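Local coordinates for DUF5624 domain-containing protein (Legionella pneumophila subsp. pneumophila, PDB 4JX2), which is of unknown function but is probably secreted by the bacterium, carrying a domain that has no assigned role, at residues N167-M181 / T230-L242. Sequence-based numbering, arbitrary orientation.
Sequences NAPAWKPHLTTIHNM and TFMLTALQSMDQL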
loop_
_atom_site.group_PDB
_atom_site.type_symbol
_atom_site.label_atom_id
_atom_site.label_comp_id
_atom_site.label_asym_id
_atom_site.label_seq_id
_atom_site.Cartn_x
_atom_site.Cartn_y
_atom_site.Cartn_z
ATOM N N ASN A 167 25.455 3.965 -23.356
ATOM C CA ASN A 167 25.124 5.379 -23.206
ATOM C C ASN A 167 24.864 5.653 -21.730
ATOM O O ASN A 167 23.724 5.510 -21.261
ATOM C CB ASN A 167 23.924 5.797 -24.072
ATOM C CG ASN A 167 23.709 7.292 -24.047
ATOM O OD1 ASN A 167 22.804 7.805 -23.381
ATOM N ND2 ASN A 167 24.627 8.032 -24.663
ATOM N N ALA A 168 25.948 5.963 -20.983
ATOM C CA ALA A 168 25.890 6.262 -19.542
ATOM C C ALA A 168 26.772 7.482 -19.246
ATOM O O ALA A 168 27.788 7.343 -18.561
ATOM C CB ALA A 168 26.322 5.050 -18.725
ATOM N N PRO A 169 26.403 8.691 -19.758
ATOM C CA PRO A 169 27.281 9.875 -19.566
ATOM C C PRO A 169 27.590 10.226 -18.104
ATOM O O PRO A 169 28.703 10.667 -17.850
ATOM C CB PRO A 169 26.554 11.012 -20.277
ATOM C CG PRO A 169 25.185 10.482 -20.610
ATOM C CD PRO A 169 25.239 9.007 -20.618
ATOM N N ALA A 170 26.686 9.950 -17.154
ATOM C CA ALA A 170 26.883 10.185 -15.713
ATOM C C ALA A 170 28.066 9.374 -15.098
ATOM O O ALA A 170 28.595 9.732 -14.033
ATOM C CB ALA A 170 25.600 9.840 -14.971
ATOM N N TRP A 171 28.431 8.251 -15.752
ATOM C CA TRP A 171 29.511 7.353 -15.329
ATOM C C TRP A 171 30.859 7.776 -15.898
ATOM O O TRP A 171 31.891 7.411 -15.333
ATOM C CB TRP A 171 29.214 5.919 -15.777
ATOM C CG TRP A 171 28.001 5.281 -15.148
ATOM C CD1 TRP A 171 27.149 5.827 -14.228
ATOM C CD2 TRP A 171 27.485 3.980 -15.450
ATOM N NE1 TRP A 171 26.146 4.938 -13.926
ATOM C CE2 TRP A 171 26.341 3.788 -14.647
ATOM C CE3 TRP A 171 27.911 2.931 -16.287
ATOM C CZ2 TRP A 171 25.614 2.598 -14.669
ATOM C CZ3 TRP A 171 27.182 1.761 -16.314
ATOM C CH2 TRP A 171 26.037 1.612 -15.532
ATOM N N LYS A 172 30.855 8.533 -17.023
ATOM C CA LYS A 172 32.061 8.996 -17.712
ATOM C C LYS A 172 33.168 9.466 -16.734
ATOM O O LYS A 172 34.275 8.963 -16.890
ATOM C CB LYS A 172 31.762 10.092 -18.748
ATOM C CG LYS A 172 32.735 10.114 -19.928
ATOM C CD LYS A 172 32.643 11.441 -20.690
ATOM C CE LYS A 172 33.511 11.503 -21.932
ATOM N NZ LYS A 172 33.842 12.915 -22.311
ATOM N N PRO A 173 32.931 10.312 -15.685
ATOM C CA PRO A 173 34.046 10.697 -14.796
ATOM C C PRO A 173 34.740 9.543 -14.045
ATOM O O PRO A 173 35.859 9.734 -13.581
ATOM C CB PRO A 173 33.363 11.622 -13.775
ATOM C CG PRO A 173 32.172 12.129 -14.436
ATOM C CD PRO A 173 31.688 11.019 -15.294
ATOM N N HIS A 174 34.094 8.363 -13.917
ATOM C CA HIS A 174 34.609 7.241 -13.124
ATOM C C HIS A 174 34.785 5.915 -13.887
ATOM O O HIS A 174 34.981 4.878 -13.249
ATOM C CB HIS A 174 33.650 7.004 -11.943
ATOM C CG HIS A 174 33.156 8.275 -11.321
ATOM N ND1 HIS A 174 31.873 8.768 -11.591
ATOM C CD2 HIS A 174 33.801 9.146 -10.511
ATOM C CE1 HIS A 174 31.776 9.896 -10.908
ATOM N NE2 HIS A 174 32.906 10.162 -10.234
ATOM N N LEU A 175 34.770 5.946 -15.221
ATOM C CA LEU A 175 34.881 4.746 -16.059
ATOM C C LEU A 175 36.019 3.795 -15.670
ATOM O O LEU A 175 35.775 2.589 -15.613
ATOM C CB LEU A 175 35.003 5.102 -17.551
ATOM C CG LEU A 175 33.715 5.616 -18.239
ATOM C CD1 LEU A 175 33.913 5.701 -19.737
ATOM C CD2 LEU A 175 32.460 4.729 -17.909
ATOM N N THR A 176 37.231 4.314 -15.391
ATOM C CA THR A 176 38.398 3.500 -15.018
ATOM C C THR A 176 38.107 2.763 -13.706
ATOM O O THR A 176 38.280 1.540 -13.660
ATOM C CB THR A 176 39.685 4.371 -14.987
ATOM O OG1 THR A 176 40.124 4.575 -16.336
ATOM C CG2 THR A 176 40.837 3.724 -14.197
ATOM N N THR A 177 37.632 3.498 -12.671
ATOM C CA THR A 177 37.255 2.984 -11.351
ATOM C C THR A 177 36.172 1.904 -11.481
ATOM O O THR A 177 36.333 0.840 -10.882
ATOM C CB THR A 177 36.764 4.130 -10.464
ATOM O OG1 THR A 177 37.681 5.221 -10.547
ATOM C CG2 THR A 177 36.538 3.699 -9.007
ATOM N N ILE A 178 35.087 2.163 -12.272
ATOM C CA ILE A 178 33.996 1.211 -12.520
ATOM C C ILE A 178 34.563 -0.099 -13.097
ATOM O O ILE A 178 34.196 -1.185 -12.618
ATOM C CB ILE A 178 32.891 1.812 -13.435
ATOM C CG1 ILE A 178 32.219 3.010 -12.744
ATOM C CG2 ILE A 178 31.841 0.746 -13.831
ATOM C CD1 ILE A 178 31.300 3.754 -13.603
ATOM N N HIS A 179 35.474 0.009 -14.089
ATOM C CA HIS A 179 36.103 -1.143 -14.715
ATOM C C HIS A 179 36.858 -2.002 -13.693
ATOM O O HIS A 179 36.661 -3.223 -13.652
ATOM C CB HIS A 179 37.053 -0.713 -15.837
ATOM C CG HIS A 179 37.866 -1.858 -16.354
ATOM N ND1 HIS A 179 39.151 -2.101 -15.887
ATOM C CD2 HIS A 179 37.512 -2.852 -17.197
ATOM C CE1 HIS A 179 39.542 -3.210 -16.487
ATOM N NE2 HIS A 179 38.596 -3.688 -17.298
ATOM N N ASN A 180 37.742 -1.361 -12.898
ATOM C CA ASN A 180 38.563 -2.025 -11.883
ATOM C C ASN A 180 37.719 -2.689 -10.816
ATOM O O ASN A 180 38.077 -3.764 -10.319
ATOM C CB ASN A 180 39.506 -1.035 -11.231
ATOM C CG ASN A 180 40.572 -0.521 -12.150
ATOM O OD1 ASN A 180 40.929 -1.136 -13.162
ATOM N ND2 ASN A 180 41.119 0.615 -11.790
HETATM N N MSE A 181 36.593 -2.044 -10.476
HETATM C CA MSE A 181 35.672 -2.530 -9.480
HETATM C C MSE A 181 34.980 -3.831 -9.943
HETATM O O MSE A 181 34.896 -4.770 -9.142
HETATM C CB MSE A 181 34.651 -1.462 -9.134
HETATM C CG MSE A 181 33.767 -1.894 -8.006
HETATM SE SE MSE A 181 31.981 -1.342 -8.264
HETATM C CE MSE A 181 31.565 -2.602 -9.670
ATOM N N THR A 230 27.686 -0.390 -6.883
ATOM C CA THR A 230 26.889 -0.851 -8.028
ATOM C C THR A 230 25.461 -0.333 -7.944
ATOM O O THR A 230 24.952 0.120 -8.964
ATOM C CB THR A 230 26.906 -2.371 -8.137
ATOM O OG1 THR A 230 26.580 -2.946 -6.866
ATOM C CG2 THR A 230 28.217 -2.897 -8.624
ATOM N N PHE A 231 24.824 -0.378 -6.752
ATOM C CA PHE A 231 23.466 0.136 -6.557
ATOM C C PHE A 231 23.426 1.651 -6.862
ATOM O O PHE A 231 22.506 2.134 -7.539
ATOM C CB PHE A 231 22.954 -0.146 -5.124
ATOM C CG PHE A 231 22.436 -1.543 -4.866
ATOM C CD1 PHE A 231 21.576 -2.161 -5.763
ATOM C CD2 PHE A 231 22.751 -2.215 -3.687
ATOM C CE1 PHE A 231 21.069 -3.445 -5.501
ATOM C CE2 PHE A 231 22.278 -3.515 -3.445
ATOM C CZ PHE A 231 21.421 -4.111 -4.343
HETATM N N MSE A 232 24.448 2.381 -6.371
HETATM C CA MSE A 232 24.635 3.813 -6.594
HETATM C C MSE A 232 24.698 4.147 -8.088
HETATM O O MSE A 232 24.120 5.141 -8.512
HETATM C CB MSE A 232 25.936 4.295 -5.928
HETATM C CG MSE A 232 25.829 4.509 -4.450
HETATM SE SE MSE A 232 24.743 6.022 -3.924
HETATM C CE MSE A 232 24.890 5.906 -1.976
ATOM N N LEU A 233 25.412 3.338 -8.877
ATOM C CA LEU A 233 25.593 3.622 -10.300
ATOM C C LEU A 233 24.337 3.373 -11.069
ATOM O O LEU A 233 24.059 4.087 -12.028
ATOM C CB LEU A 233 26.758 2.826 -10.898
ATOM C CG LEU A 233 28.171 3.180 -10.373
ATOM C CD1 LEU A 233 29.146 2.141 -10.810
ATOM C CD2 LEU A 233 28.622 4.563 -10.831
ATOM N N THR A 234 23.565 2.387 -10.627
ATOM C CA THR A 234 22.282 2.000 -11.196
ATOM C C THR A 234 21.293 3.146 -10.963
ATOM O O THR A 234 20.639 3.551 -11.923
ATOM C CB THR A 234 21.823 0.657 -10.600
ATOM O OG1 THR A 234 22.769 -0.370 -10.925
ATOM C CG2 THR A 234 20.490 0.234 -11.107
ATOM N N ALA A 235 21.207 3.689 -9.712
ATOM C CA ALA A 235 20.341 4.825 -9.356
ATOM C C ALA A 235 20.707 6.055 -10.191
ATOM O O ALA A 235 19.831 6.674 -10.800
ATOM C CB ALA A 235 20.486 5.149 -7.873
ATOM N N LEU A 236 22.018 6.376 -10.237
ATOM C CA LEU A 236 22.575 7.492 -10.974
ATOM C C LEU A 236 22.218 7.399 -12.463
ATOM O O LEU A 236 21.778 8.399 -13.016
ATOM C CB LEU A 236 24.103 7.552 -10.771
ATOM C CG LEU A 236 24.912 8.600 -11.564
ATOM C CD1 LEU A 236 24.426 10.038 -11.288
ATOM C CD2 LEU A 236 26.420 8.459 -11.274
ATOM N N GLN A 237 22.362 6.217 -13.085
ATOM C CA GLN A 237 22.101 6.044 -14.509
ATOM C C GLN A 237 20.630 6.250 -14.834
ATOM O O GLN A 237 20.298 7.021 -15.744
ATOM C CB GLN A 237 22.596 4.671 -15.009
ATOM C CG GLN A 237 22.248 4.307 -16.471
ATOM C CD GLN A 237 22.805 5.175 -17.581
ATOM O OE1 GLN A 237 23.204 6.320 -17.388
ATOM N NE2 GLN A 237 22.837 4.639 -18.794
ATOM N N SER A 238 19.768 5.588 -14.074
ATOM C CA SER A 238 18.316 5.603 -14.207
ATOM C C SER A 238 17.768 7.039 -14.044
ATOM O O SER A 238 16.973 7.501 -14.883
ATOM C CB SER A 238 17.718 4.636 -13.185
ATOM O OG SER A 238 16.311 4.745 -13.067
HETATM N N MSE A 239 18.236 7.751 -13.001
HETATM C CA MSE A 239 17.793 9.116 -12.727
HETATM C C MSE A 239 18.364 10.125 -13.737
HETATM O O MSE A 239 17.640 11.040 -14.138
HETATM C CB MSE A 239 18.155 9.524 -11.301
HETATM C CG MSE A 239 17.372 8.761 -10.234
HETATM SE SE MSE A 239 17.878 9.320 -8.440
HETATM C CE MSE A 239 17.528 7.697 -7.441
ATOM N N ASP A 240 19.635 9.949 -14.168
ATOM C CA ASP A 240 20.250 10.834 -15.143
ATOM C C ASP A 240 19.560 10.714 -16.504
ATOM O O ASP A 240 19.331 11.732 -17.163
ATOM C CB ASP A 240 21.755 10.549 -15.294
ATOM C CG ASP A 240 22.433 11.460 -16.292
ATOM O OD1 ASP A 240 22.455 12.675 -16.053
ATOM O OD2 ASP A 240 22.886 10.960 -17.344
ATOM N N GLN A 241 19.242 9.472 -16.935
ATOM C CA GLN A 241 18.573 9.241 -18.217
ATOM C C GLN A 241 17.194 9.923 -18.257
ATOM O O GLN A 241 16.844 10.551 -19.268
ATOM C CB GLN A 241 18.461 7.754 -18.511
ATOM C CG GLN A 241 19.775 7.128 -18.980
ATOM C CD GLN A 241 20.310 7.648 -20.287
ATOM O OE1 GLN A 241 21.473 8.006 -20.385
ATOM N NE2 GLN A 241 19.492 7.674 -21.327
ATOM N N LEU A 242 16.449 9.840 -17.154
ATOM C CA LEU A 242 15.163 10.499 -17.060
ATOM C C LEU A 242 15.306 12.030 -17.041
ATOM O O LEU A 242 14.543 12.718 -17.731
ATOM C CB LEU A 242 14.367 10.054 -15.831
ATOM C CG LEU A 242 12.930 10.550 -15.897
ATOM C CD1 LEU A 242 12.197 9.966 -17.115
ATOM C CD2 LEU A 242 12.192 10.299 -14.633
HETATM O O HOH W 1 23.926 8.688 -17.680
#
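The carbonyl oxygen of L233 takes two N-H groups, from opposite faces of its plane. One is the helical bond from Q237 N. The other is W171 NE1, 2.9 Å from L233 O, with an N-H...O angle of 141°. The oxygen lies at the indole edge, in the ring plane. L233 also covers one indole face: its CD2 makes a CH-pi contact 4.2 Å from the centroid of the five-membered ring. L236 CD2 meets the ring edge at CD1. A second polar grip comes from Q237. Its CG is anti to the backbone N (chi1 174°) and the chain bends at chi2, which brings NE2 to 2.8 Å from N167 O. N167 O lies in the plane of the Q237 amide, and NE2 also bonds S108 O. In this DUF5624 protein the contact joins the irregular turn before helix 175-197, and the start of that helix, to helix 223-247. M113 of helix 110-117 and L163 of helix 162-165 also touch the W171 side chain. A170 CB packs on L236 CG at 3.7 Å. Further along, I178 and L233 meet tip to tip, and CE of selenomethionine M181 lies 3.5 Å from T230 CG2.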